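Local structure of tryparedoxin (Leishmania major, 3S9F) at residues Gly140-Thr152 and Met156-Glu165. The protein probably acts as a thioredoxin-fold disulfide oxidoreductase, passing reducing equivalents to tryparedoxin peroxidase in the parasite's detoxification pathway. Sequence-based numbering, arbitrary orientation.
Sequences GDTVTTRARHALT and MGEQFPWRDE
W162 packs one face of its indole against A150 on the helix that begins at A147, and this is where the contact is tight. A150 CB sits over that face, 3.6 Å from the centroid of the five-membered ring of W162, a CH-pi contact. A147 CB comes up obliquely to W162 CE3 at 3.6 Å, and L151 crosses the far end of the ring with CB and CD1 near CH2. F160 CA sits over the rim of the opposite face, while W162 NE1 hydrogen-bonds to OD2 of D154, just past the end of helix 147-153; bond and neighbours together limit how the ring can turn. The peptide before P161 is cis, and P161 CG meets V143 CG1 at 3.6 Å.

Beyond the indole the tail runs beside edge strand 142-144, bonded through D164 N to V143 O (3.2 Å, nearly straight). T144 OG1, anti to the backbone N (chi1 -179°), donates to W162 O at 2.8 Å, from above the carbonyl plane. D164 then grips T145 with both carboxylate oxygens: D164 OD1 takes T145 N at 3.0 Å and D164 OD2 takes T145 OG1 at 2.8 Å, both on their syn sides.

The solvent side is looser. R163, in one of its two modelled positions, lays its guanidinium over V143 CG1, and R146 reaches back across the tail, its NH1 2.8 Å from R163 O.

The indole is thus held to the last helix of the thioredoxin fold by packing plus one NE1 bond, whereas the D164 carboxylate, meeting one N-H and one hydroxyl where the edge strand ends, probably has its charge partly balanced there.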
ATOM      1  N   GLY A 140      10.176   5.384   9.138  1.00 24.41           N
ATOM      2  CA  GLY A 140       8.864   5.954   8.843  1.00 24.61           C
ATOM      3  C   GLY A 140       8.577   7.201   9.662  1.00 24.62           C
ATOM      4  O   GLY A 140       7.564   7.863   9.462  1.00 25.28           O
ATOM      5  N   ASP A 141       9.470   7.535  10.584  1.00 24.11           N
ATOM      6  CA  ASP A 141       9.229   8.671  11.469  1.00 24.11           C
ATOM      7  C   ASP A 141       9.214   9.993  10.714  1.00 22.67           C
ATOM      8  O   ASP A 141      10.031  10.206   9.839  1.00 21.89           O
ATOM      9  CB  ASP A 141      10.301   8.735  12.550  1.00 24.79           C
ATOM     10  CG  ASP A 141      10.163   7.622  13.567  1.00 29.65           C
ATOM     11  OD1 ASP A 141       9.080   6.991  13.623  1.00 30.91           O
ATOM     12  OD2 ASP A 141      11.150   7.394  14.320  1.00 32.16           O
ATOM     13  N   THR A 142       8.310  10.883  11.096  1.00 23.25           N
ATOM     14  CA  THR A 142       8.259  12.210  10.489  1.00 23.20           C
ATOM     15  C   THR A 142       9.505  13.017  10.856  1.00 23.19           C
ATOM     16  O   THR A 142       9.905  13.066  12.029  1.00 23.72           O
ATOM     17  CB  THR A 142       7.026  12.964  10.945  1.00 24.21           C
ATOM     18  OG1 THR A 142       5.854  12.200  10.622  1.00 26.08           O
ATOM     19  CG2 THR A 142       6.948  14.343  10.260  1.00 25.07           C
ATOM     20  N   VAL A 143      10.111  13.642   9.856  1.00 21.71           N
ATOM     21  CA  VAL A 143      11.288  14.474  10.056  1.00 22.66           C
ATOM     22  C   VAL A 143      10.866  15.943  10.052  1.00 23.40           C
ATOM     23  O   VAL A 143      11.253  16.706  10.940  1.00 24.92           O
ATOM     24  CB  VAL A 143      12.364  14.200   8.977  1.00 22.29           C
ATOM     25  CG1 VAL A 143      13.475  15.256   8.991  1.00 22.98           C
ATOM     26  CG2 VAL A 143      12.921  12.784   9.098  1.00 24.98           C
ATOM     27  N   THR A 144      10.043  16.316   9.068  1.00 21.91           N
ATOM     28  CA  THR A 144       9.633  17.709   8.877  1.00 22.50           C
ATOM     29  C   THR A 144       8.237  17.837   8.258  1.00 21.92           C
ATOM     30  O   THR A 144       7.878  17.091   7.345  1.00 21.40           O
ATOM     31  CB  THR A 144      10.694  18.481   8.036  1.00 22.85           C
ATOM     32  OG1 THR A 144      10.300  19.846   7.876  1.00 23.47           O
ATOM     33  CG2 THR A 144      10.926  17.824   6.647  1.00 21.64           C
ATOM     34  N   THR A 145       7.446  18.773   8.764  1.00 22.51           N
ATOM     35  CA  THR A 145       6.150  19.087   8.149  1.00 22.75           C
ATOM     36  C   THR A 145       6.132  20.513   7.578  1.00 23.35           C
ATOM     37  O   THR A 145       5.112  20.957   7.055  1.00 23.13           O
ATOM     38  CB  THR A 145       4.998  18.909   9.143  1.00 24.99           C
ATOM     39  OG1 THR A 145       5.171  19.829  10.228  1.00 27.28           O
ATOM     40  CG2 THR A 145       4.988  17.469   9.690  1.00 24.57           C
ATOM     41  N   ARG A 146       7.264  21.213   7.670  1.00 23.19           N
ATOM     42  CA  ARG A 146       7.348  22.635   7.305  1.00 24.57           C
ATOM     43  C   ARG A 146       8.316  22.891   6.147  1.00 23.43           C
ATOM     44  O   ARG A 146       8.784  24.024   5.949  1.00 24.38           O
ATOM     45  CB  ARG A 146       7.820  23.432   8.534  1.00 26.76           C
ATOM     46  CG  ARG A 146       9.169  22.884   9.100  1.00 30.83           C
ATOM     47  CD  ARG A 146       9.691  23.639  10.328  1.00 39.06           C
ATOM     48  NE  ARG A 146      10.731  24.608   9.977  1.00 44.07           N
ATOM     49  CZ  ARG A 146      12.011  24.534  10.340  1.00 47.90           C
ATOM     50  NH1 ARG A 146      12.453  23.540  11.105  1.00 48.53           N
ATOM     51  NH2 ARG A 146      12.859  25.479   9.950  1.00 50.79           N
ATOM     52  N   ALA A 147       8.618  21.850   5.376  1.00 21.57           N
ATOM     53  CA  ALA A 147       9.679  21.940   4.390  1.00 21.04           C
ATOM     54  C   ALA A 147       9.322  22.873   3.220  1.00 20.58           C
ATOM     55  O   ALA A 147      10.218  23.450   2.622  1.00 21.66           O
ATOM     56  CB  ALA A 147      10.052  20.560   3.889  1.00 20.19           C
ATOM     57  N   ARG A 148       8.028  23.032   2.924  1.00 21.00           N
ATOM     58  CA  ARG A 148       7.603  23.994   1.858  0.50 15.78           C
ATOM     59  C   ARG A 148       8.076  25.405   2.235  1.00 23.08           C
ATOM     60  O   ARG A 148       8.776  26.049   1.441  1.00 24.90           O
ATOM     61  CB  ARG A 148       6.082  23.958   1.616  0.50 15.70           C
ATOM     62  CG  ARG A 148       5.583  24.915   0.517  0.50 16.94           C
ATOM     63  CD  ARG A 148       5.552  26.357   1.024  0.50 17.55           C
ATOM     64  NE  ARG A 148       5.070  27.289   0.015  0.50 16.90           N
ATOM     65  CZ  ARG A 148       3.805  27.689  -0.068  0.50 18.18           C
ATOM     66  NH1 ARG A 148       2.912  27.236   0.800  0.50 17.20           N
ATOM     67  NH2 ARG A 148       3.431  28.538  -1.019  0.50 18.90           N
ATOM     68  N   HIS A 149       7.726  25.862   3.432  1.00 23.36           N
ATOM     69  CA  HIS A 149       8.167  27.174   3.859  0.70 24.91           C
ATOM     70  C   HIS A 149       9.675  27.230   4.128  1.00 25.01           C
ATOM     71  O   HIS A 149      10.338  28.196   3.704  1.00 26.51           O
ATOM     72  CB  HIS A 149       7.285  27.695   4.999  0.70 26.56           C
ATOM     73  CG  HIS A 149       5.908  28.083   4.537  0.70 27.84           C
ATOM     74  ND1 HIS A 149       5.694  29.057   3.585  0.70 32.10           N
ATOM     75  CD2 HIS A 149       4.684  27.609   4.871  0.70 30.96           C
ATOM     76  CE1 HIS A 149       4.397  29.172   3.356  0.70 32.26           C
ATOM     77  NE2 HIS A 149       3.761  28.306   4.126  0.70 31.82           N
ATOM     78  N   ALA A 150      10.230  26.192   4.750  1.00 23.88           N
ATOM     79  CA  ALA A 150      11.667  26.143   5.032  1.00 24.76           C
ATOM     80  C   ALA A 150      12.526  26.273   3.763  1.00 25.47           C
ATOM     81  O   ALA A 150      13.498  27.041   3.732  1.00 26.83           O
ATOM     82  CB  ALA A 150      12.015  24.867   5.797  1.00 24.73           C
ATOM     83  N   LEU A 151      12.160  25.541   2.713  1.00 26.35           N
ATOM     84  CA  LEU A 151      12.935  25.587   1.482  1.00 26.33           C
ATOM     85  C   LEU A 151      12.954  26.975   0.849  1.00 27.48           C
ATOM     86  O   LEU A 151      14.011  27.424   0.384  1.00 28.36           O
ATOM     87  CB  LEU A 151      12.521  24.508   0.475  1.00 25.56           C
ATOM     88  CG  LEU A 151      13.184  24.658  -0.908  1.00 28.60           C
ATOM     89  CD1 LEU A 151      14.685  24.442  -0.781  1.00 29.57           C
ATOM     90  CD2 LEU A 151      12.594  23.701  -1.941  1.00 28.63           C
ATOM     91  N   THR A 152      11.816  27.669   0.849  1.00 28.19           N
ATOM     92  CA  THR A 152      11.785  29.023   0.284  1.00 30.18           C
ATOM     93  C   THR A 152      12.723  29.987   1.013  1.00 31.99           C
ATOM     94  O   THR A 152      13.278  30.896   0.403  1.00 33.11           O
ATOM     95  CB  THR A 152      10.362  29.618   0.236  1.00 32.27           C
ATOM     96  OG1 THR A 152       9.955  30.017   1.549  1.00 33.90           O
ATOM     97  CG2 THR A 152       9.381  28.593  -0.313  1.00 30.68           C
ATOM     98  N   MET A 156      19.395  27.102  -0.486  1.00 34.51           N
ATOM     99  CA  MET A 156      20.619  26.309  -0.602  1.00 37.01           C
ATOM    100  C   MET A 156      20.553  24.991   0.155  1.00 35.09           C
ATOM    101  O   MET A 156      21.411  24.133  -0.045  1.00 37.38           O
ATOM    102  CB  MET A 156      21.849  27.110  -0.147  1.00 40.34           C
ATOM    103  CG  MET A 156      22.054  28.406  -0.900  1.00 46.41           C
ATOM    104  SD  MET A 156      22.204  28.136  -2.677  1.00 54.81           S
ATOM    105  CE  MET A 156      20.627  28.735  -3.285  1.00 53.82           C
ATOM    106  N   GLY A 157      19.558  24.843   1.025  1.00 32.74           N
ATOM    107  CA  GLY A 157      19.384  23.612   1.827  1.00 31.25           C
ATOM    108  C   GLY A 157      20.433  23.481   2.922  1.00 33.03           C
ATOM    109  O   GLY A 157      20.762  22.382   3.362  1.00 32.76           O
ATOM    110  N   GLU A 158      20.973  24.618   3.350  1.00 35.09           N
ATOM    111  CA  GLU A 158      21.981  24.629   4.403  1.00 37.90           C
ATOM    112  C   GLU A 158      21.425  24.097   5.722  1.00 37.02           C
ATOM    113  O   GLU A 158      22.179  23.570   6.539  1.00 39.09           O
ATOM    114  CB  GLU A 158      22.571  26.025   4.573  1.00 41.06           C
ATOM    115  CG  GLU A 158      23.337  26.505   3.347  1.00 43.50           C
ATOM    116  CD  GLU A 158      24.197  27.714   3.618  0.50 47.91           C
ATOM    117  OE1 GLU A 158      23.876  28.499   4.538  0.50 49.25           O
ATOM    118  OE2 GLU A 158      25.201  27.882   2.896  0.50 51.70           O
ATOM    119  N   GLN A 159      20.109  24.210   5.917  1.00 34.23           N
ATOM    120  CA  GLN A 159      19.472  23.683   7.128  1.00 34.05           C
ATOM    121  C   GLN A 159      18.610  22.439   6.888  1.00 30.90           C
ATOM    122  O   GLN A 159      17.841  22.033   7.770  1.00 29.81           O
ATOM    123  CB  GLN A 159      18.649  24.774   7.811  1.00 35.42           C
ATOM    124  CG  GLN A 159      19.479  25.948   8.272  1.00 42.00           C
ATOM    125  CD  GLN A 159      18.651  27.051   8.902  1.00 47.55           C
ATOM    126  OE1 GLN A 159      17.704  26.794   9.651  1.00 50.12           O
ATOM    127  NE2 GLN A 159      19.014  28.291   8.613  1.00 51.19           N
ATOM    128  N   PHE A 160      18.741  21.857   5.695  1.00 28.75           N
ATOM    129  CA  PHE A 160      18.088  20.589   5.347  1.00 27.44           C
ATOM    130  C   PHE A 160      18.418  19.530   6.417  1.00 28.09           C
ATOM    131  O   PHE A 160      19.570  19.417   6.835  1.00 29.44           O
ATOM    132  CB  PHE A 160      18.591  20.115   3.979  1.00 27.64           C
ATOM    133  CG  PHE A 160      18.020  18.796   3.542  1.00 29.64           C
ATOM    134  CD1 PHE A 160      16.874  18.757   2.751  1.00 28.33           C
ATOM    135  CD2 PHE A 160      18.612  17.590   3.925  1.00 30.42           C
ATOM    136  CE1 PHE A 160      16.328  17.528   2.352  1.00 30.01           C
ATOM    137  CE2 PHE A 160      18.071  16.362   3.530  1.00 33.03           C
ATOM    138  CZ  PHE A 160      16.923  16.340   2.740  1.00 30.12           C
ATOM    139  N   PRO A 161      17.433  18.700   6.829  1.00 26.94           N
ATOM    140  CA  PRO A 161      16.077  18.544   6.342  1.00 24.83           C
ATOM    141  C   PRO A 161      15.035  19.325   7.128  1.00 25.07           C
ATOM    142  O   PRO A 161      13.881  18.897   7.166  1.00 24.76           O
ATOM    143  CB  PRO A 161      15.844  17.035   6.528  1.00 25.12           C
ATOM    144  CG  PRO A 161      16.544  16.765   7.861  1.00 26.66           C
ATOM    145  CD  PRO A 161      17.759  17.694   7.858  1.00 28.21           C
ATOM    146  N   TRP A 162      15.408  20.442   7.744  1.00 25.99           N
ATOM    147  CA  TRP A 162      14.449  21.324   8.379  1.00 26.77           C
ATOM    148  C   TRP A 162      13.572  20.681   9.445  1.00 27.41           C
ATOM    149  O   TRP A 162      12.375  20.860   9.472  1.00 26.99           O
ATOM    150  CB  TRP A 162      13.577  21.984   7.307  1.00 26.07           C
ATOM    151  CG  TRP A 162      14.368  22.514   6.163  1.00 26.46           C
ATOM    152  CD1 TRP A 162      15.273  23.528   6.198  1.00 28.87           C
ATOM    153  CD2 TRP A 162      14.328  22.070   4.807  1.00 26.84           C
ATOM    154  NE1 TRP A 162      15.801  23.732   4.967  1.00 29.29           N
ATOM    155  CE2 TRP A 162      15.234  22.851   4.088  1.00 27.02           C
ATOM    156  CE3 TRP A 162      13.609  21.089   4.135  1.00 25.51           C
ATOM    157  CZ2 TRP A 162      15.437  22.689   2.744  1.00 27.33           C
ATOM    158  CZ3 TRP A 162      13.822  20.922   2.807  1.00 25.73           C
ATOM    159  CH2 TRP A 162      14.721  21.716   2.118  1.00 26.63           C
ATOM    160  N   ARG A 163      14.204  19.966  10.357  1.00 28.61           N
ATOM    161  CA  ARG A 163      13.502  19.188  11.376  0.50 30.25           C
ATOM    162  C   ARG A 163      12.538  20.051  12.159  1.00 32.87           C
ATOM    163  O   ARG A 163      12.876  21.191  12.513  1.00 34.45           O
ATOM    164  CB  ARG A 163      14.491  18.565  12.357  0.50 32.16           C
ATOM    165  CG  ARG A 163      15.403  17.543  11.757  0.50 30.45           C
ATOM    166  CD  ARG A 163      16.037  16.662  12.835  0.50 31.62           C
ATOM    167  NE  ARG A 163      16.367  15.393  12.213  0.50 32.24           N
ATOM    168  CZ  ARG A 163      15.576  14.324  12.212  0.50 29.19           C
ATOM    169  NH1 ARG A 163      14.413  14.329  12.864  0.50 29.05           N
ATOM    170  NH2 ARG A 163      15.973  13.240  11.575  0.50 29.01           N
ATOM    171  N   ASP A 164      11.361  19.507  12.444  1.00 34.43           N
ATOM    172  CA  ASP A 164      10.364  20.200  13.251  1.00 39.55           C
ATOM    173  C   ASP A 164      10.869  20.462  14.657  1.00 44.59           C
ATOM    174  O   ASP A 164      11.705  19.705  15.173  1.00 46.05           O
ATOM    175  CB  ASP A 164       9.071  19.395  13.315  1.00 40.20           C
ATOM    176  CG  ASP A 164       8.266  19.494  12.039  1.00 38.14           C
ATOM    177  OD1 ASP A 164       8.756  20.090  11.060  1.00 34.99           O
ATOM    178  OD2 ASP A 164       7.130  18.983  12.025  1.00 40.87           O
ATOM    179  N   GLU A 165      10.329  21.529  15.258  1.00 49.23           N
ATOM    180  CA  GLU A 165      10.666  22.028  16.608  1.00 55.59           C
ATOM    181  C   GLU A 165      12.158  22.306  16.804  1.00 56.72           C
ATOM    182  O   GLU A 165      12.770  23.007  15.986  1.00 55.59           O
ATOM    183  CB  GLU A 165      10.074  21.148  17.729  1.00 59.17           C
ATOM    184  CG  GLU A 165      10.645  19.734  17.847  1.00 60.15           C
ATOM    185  CD  GLU A 165       9.562  18.676  17.997  1.00 62.55           C
ATOM    186  OE1 GLU A 165       8.992  18.556  19.101  1.00 69.28           O
ATOM    187  OE2 GLU A 165       9.278  17.962  17.011  1.00 60.87           O
TER